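Local coordinates for protein anaphase-promoting complex subunit CUT9 (Schizosaccharomyces pombe, PDB 2XPI) that serves as a homodimeric TPR subunit of the anaphase-promoting complex, the E3 ubiquitin ligase that controls progression through mitosis and G1, and binds hcn1, at residues D267-L277 against L288-S296. Numbering follows the deposited sequence.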
# COMPACT_ATOMS: atom_id res chain seq x y z
N ASP A 267 -17.41 -33.65 -3.64
CA ASP A 267 -16.21 -33.39 -4.45
C ASP A 267 -14.97 -33.33 -3.55
O ASP A 267 -14.01 -32.60 -3.83
CB ASP A 267 -16.39 -32.08 -5.23
CG ASP A 267 -15.37 -31.91 -6.34
OD1 ASP A 267 -14.87 -30.78 -6.50
OD2 ASP A 267 -15.07 -32.91 -7.03
N ALA A 268 -14.98 -34.09 -2.46
CA ALA A 268 -13.93 -34.02 -1.46
C ALA A 268 -12.58 -34.37 -2.04
O ALA A 268 -11.58 -33.78 -1.64
CB ALA A 268 -14.24 -34.93 -0.28
N ALA A 269 -12.55 -35.30 -2.98
CA ALA A 269 -11.28 -35.80 -3.50
C ALA A 269 -10.54 -34.77 -4.32
O ALA A 269 -9.32 -34.82 -4.41
CB ALA A 269 -11.48 -37.07 -4.31
N PHE A 270 -11.27 -33.85 -4.92
CA PHE A 270 -10.66 -32.82 -5.73
C PHE A 270 -9.81 -31.90 -4.86
O PHE A 270 -8.64 -31.67 -5.15
CB PHE A 270 -11.75 -32.03 -6.45
CG PHE A 270 -11.26 -30.80 -7.16
CD1 PHE A 270 -10.64 -30.90 -8.40
CD2 PHE A 270 -11.46 -29.55 -6.62
CE1 PHE A 270 -10.20 -29.77 -9.07
CE2 PHE A 270 -11.04 -28.42 -7.28
CZ PHE A 270 -10.41 -28.54 -8.51
N LEU A 271 -10.39 -31.38 -3.79
CA LEU A 271 -9.64 -30.47 -2.94
C LEU A 271 -8.51 -31.22 -2.23
O LEU A 271 -7.38 -30.74 -2.20
CB LEU A 271 -10.56 -29.79 -1.92
CG LEU A 271 -9.87 -28.88 -0.90
CD1 LEU A 271 -9.11 -27.72 -1.57
CD2 LEU A 271 -10.87 -28.39 0.13
N ARG A 272 -8.79 -32.40 -1.69
CA ARG A 272 -7.75 -33.18 -1.04
C ARG A 272 -6.56 -33.45 -1.95
O ARG A 272 -5.42 -33.36 -1.50
CB ARG A 272 -8.31 -34.50 -0.50
CG ARG A 272 -7.25 -35.41 0.08
CD ARG A 272 -7.86 -36.44 1.01
NE ARG A 272 -9.16 -36.89 0.51
CZ ARG A 272 -9.30 -37.76 -0.48
NH1 ARG A 272 -8.21 -38.26 -1.07
NH2 ARG A 272 -10.52 -38.12 -0.89
N SER A 273 -6.81 -33.77 -3.22
CA SER A 273 -5.72 -33.99 -4.18
C SER A 273 -4.91 -32.71 -4.41
O SER A 273 -3.70 -32.74 -4.55
CB SER A 273 -6.23 -34.52 -5.53
OG SER A 273 -7.05 -35.68 -5.41
N LEU A 274 -5.60 -31.57 -4.48
CA LEU A 274 -4.91 -30.29 -4.60
C LEU A 274 -3.94 -30.09 -3.45
O LEU A 274 -2.81 -29.67 -3.65
CB LEU A 274 -5.91 -29.13 -4.61
CG LEU A 274 -6.25 -28.40 -5.91
CD1 LEU A 274 -6.18 -29.30 -7.12
CD2 LEU A 274 -7.62 -27.77 -5.79
N TYR A 275 -4.38 -30.38 -2.23
CA TYR A 275 -3.54 -30.19 -1.05
C TYR A 275 -2.33 -31.13 -1.05
O TYR A 275 -1.20 -30.71 -0.81
CB TYR A 275 -4.37 -30.34 0.24
CG TYR A 275 -5.19 -29.11 0.54
CD1 TYR A 275 -5.96 -29.02 1.69
CD2 TYR A 275 -5.18 -28.03 -0.33
CE1 TYR A 275 -6.69 -27.88 1.97
CE2 TYR A 275 -5.91 -26.91 -0.07
CZ TYR A 275 -6.66 -26.83 1.08
OH TYR A 275 -7.38 -25.68 1.31
N MET A 276 -2.57 -32.39 -1.35
CA MET A 276 -1.49 -33.36 -1.44
C MET A 276 -0.39 -32.93 -2.42
O MET A 276 0.77 -33.26 -2.23
CB MET A 276 -2.05 -34.75 -1.76
CG MET A 276 -2.83 -35.36 -0.58
SD MET A 276 -3.71 -36.91 -0.95
CE MET A 276 -3.07 -37.12 -2.58
N LEU A 277 -0.74 -32.16 -3.44
CA LEU A 277 0.26 -31.67 -4.39
C LEU A 277 1.25 -30.72 -3.73
O LEU A 277 2.32 -30.47 -4.29
CB LEU A 277 -0.37 -30.96 -5.58
CG LEU A 277 -1.24 -31.70 -6.58
CD1 LEU A 277 -1.38 -30.83 -7.81
CD2 LEU A 277 -0.65 -33.06 -6.95
N LEU A 288 -0.14 -39.98 -3.58
CA LEU A 288 0.26 -38.85 -4.41
C LEU A 288 0.13 -39.13 -5.90
O LEU A 288 -0.03 -38.21 -6.69
CB LEU A 288 1.69 -38.43 -4.07
CG LEU A 288 2.09 -37.03 -4.52
CD1 LEU A 288 1.68 -36.02 -3.48
CD2 LEU A 288 3.57 -36.94 -4.76
N ARG A 289 0.22 -40.40 -6.29
CA ARG A 289 0.20 -40.74 -7.71
C ARG A 289 -1.22 -40.82 -8.26
O ARG A 289 -1.43 -40.64 -9.46
CB ARG A 289 0.92 -42.07 -7.98
CG ARG A 289 0.18 -43.30 -7.46
CD ARG A 289 0.69 -44.60 -8.10
NE ARG A 289 0.16 -45.79 -7.44
CZ ARG A 289 -1.13 -46.12 -7.39
NH1 ARG A 289 -2.05 -45.34 -7.95
NH2 ARG A 289 -1.51 -47.23 -6.77
N ARG A 290 -2.18 -41.10 -7.40
CA ARG A 290 -3.57 -41.13 -7.83
C ARG A 290 -4.19 -39.74 -7.76
O ARG A 290 -5.12 -39.43 -8.50
CB ARG A 290 -4.39 -42.12 -7.01
CG ARG A 290 -4.13 -42.06 -5.52
CD ARG A 290 -5.14 -42.93 -4.80
NE ARG A 290 -4.66 -43.30 -3.47
CZ ARG A 290 -3.73 -44.22 -3.25
NH1 ARG A 290 -3.17 -44.87 -4.26
NH2 ARG A 290 -3.36 -44.50 -2.00
N ALA A 291 -3.66 -38.92 -6.86
CA ALA A 291 -4.06 -37.53 -6.77
C ALA A 291 -3.61 -36.83 -8.03
O ALA A 291 -4.34 -36.01 -8.59
CB ALA A 291 -3.41 -36.88 -5.58
N GLU A 292 -2.40 -37.15 -8.46
CA GLU A 292 -1.83 -36.58 -9.66
C GLU A 292 -2.56 -37.13 -10.90
O GLU A 292 -2.68 -36.44 -11.91
CB GLU A 292 -0.33 -36.87 -9.72
CG GLU A 292 0.46 -36.04 -10.73
CD GLU A 292 0.19 -36.45 -12.19
OE1 GLU A 292 0.17 -37.67 -12.48
OE2 GLU A 292 0.01 -35.55 -13.04
N ASP A 293 -3.05 -38.36 -10.80
CA ASP A 293 -3.78 -38.92 -11.92
C ASP A 293 -5.20 -38.35 -12.00
O ASP A 293 -5.65 -37.92 -13.07
CB ASP A 293 -3.81 -40.44 -11.83
CG ASP A 293 -3.40 -41.08 -13.13
OD1 ASP A 293 -2.54 -40.49 -13.83
OD2 ASP A 293 -3.93 -42.17 -13.47
N TYR A 294 -5.89 -38.36 -10.87
CA TYR A 294 -7.21 -37.78 -10.78
C TYR A 294 -7.23 -36.35 -11.35
O TYR A 294 -8.09 -36.02 -12.17
CB TYR A 294 -7.68 -37.78 -9.34
CG TYR A 294 -9.06 -37.21 -9.14
CD1 TYR A 294 -10.16 -37.76 -9.79
CD2 TYR A 294 -9.27 -36.13 -8.30
CE1 TYR A 294 -11.44 -37.25 -9.60
CE2 TYR A 294 -10.53 -35.62 -8.10
CZ TYR A 294 -11.61 -36.17 -8.75
OH TYR A 294 -12.87 -35.64 -8.54
N LEU A 295 -6.28 -35.52 -10.93
CA LEU A 295 -6.25 -34.13 -11.37
C LEU A 295 -5.88 -33.94 -12.85
O LEU A 295 -6.33 -32.98 -13.50
CB LEU A 295 -5.32 -33.30 -10.48
CG LEU A 295 -5.92 -32.60 -9.25
CD1 LEU A 295 -7.38 -32.96 -9.03
CD2 LEU A 295 -5.09 -32.91 -8.04
N SER A 296 -5.06 -34.84 -13.39
CA SER A 296 -4.74 -34.81 -14.81
C SER A 296 -5.92 -35.26 -15.69
O SER A 296 -6.01 -34.87 -16.85
CB SER A 296 -3.49 -35.65 -15.10
OG SER A 296 -2.32 -34.90 -14.81
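L288 meets M276 through one branch, its CD1 lying 4.3 Å from M276 CB and also against the M276 carbonyl. W252 of helix 248-257 packs on both L288 and M276, tying this end to the preceding repeat. One turn on, A291 faces S273, and their CA atoms are only 4.7 Å apart. With small side chains on both sides the backbones come close here, A291 CB resting 3.7 Å from S273 CB. The S273 hydroxyl, though it touches the Y294 ring obliquely, makes its hydrogen bond within its own helix, to A269 O at 2.6 Å from OG. A269 O thus accepts S273 OG as well as the helical S273 N, the two arriving from opposite faces of its plane. This is the helix A–helix B hairpin of TPR 6; the axes of 268-276 and 288-296 approach to 9.0 Å, with their N-to-C directions 120° apart. Y294, its ring carried out by a chi1 of -179° (CG anti to the backbone N), reaches along the first turn of helix 268-276: F270 CA lies in the ring plane, 3.7 Å from Y294 CE2, and A269 CB is nearby. Its hydroxyl stays 3.8 Å from D267 OD2, a carboxylate oxygen that instead pairs with R83 of the second subunit. L295 packs against F270 and L274, with CD1 near the F270 ring and CD2 3.9 Å from L274 CD1, while L87 and F105 of that subunit cover F270 and L274 respectively.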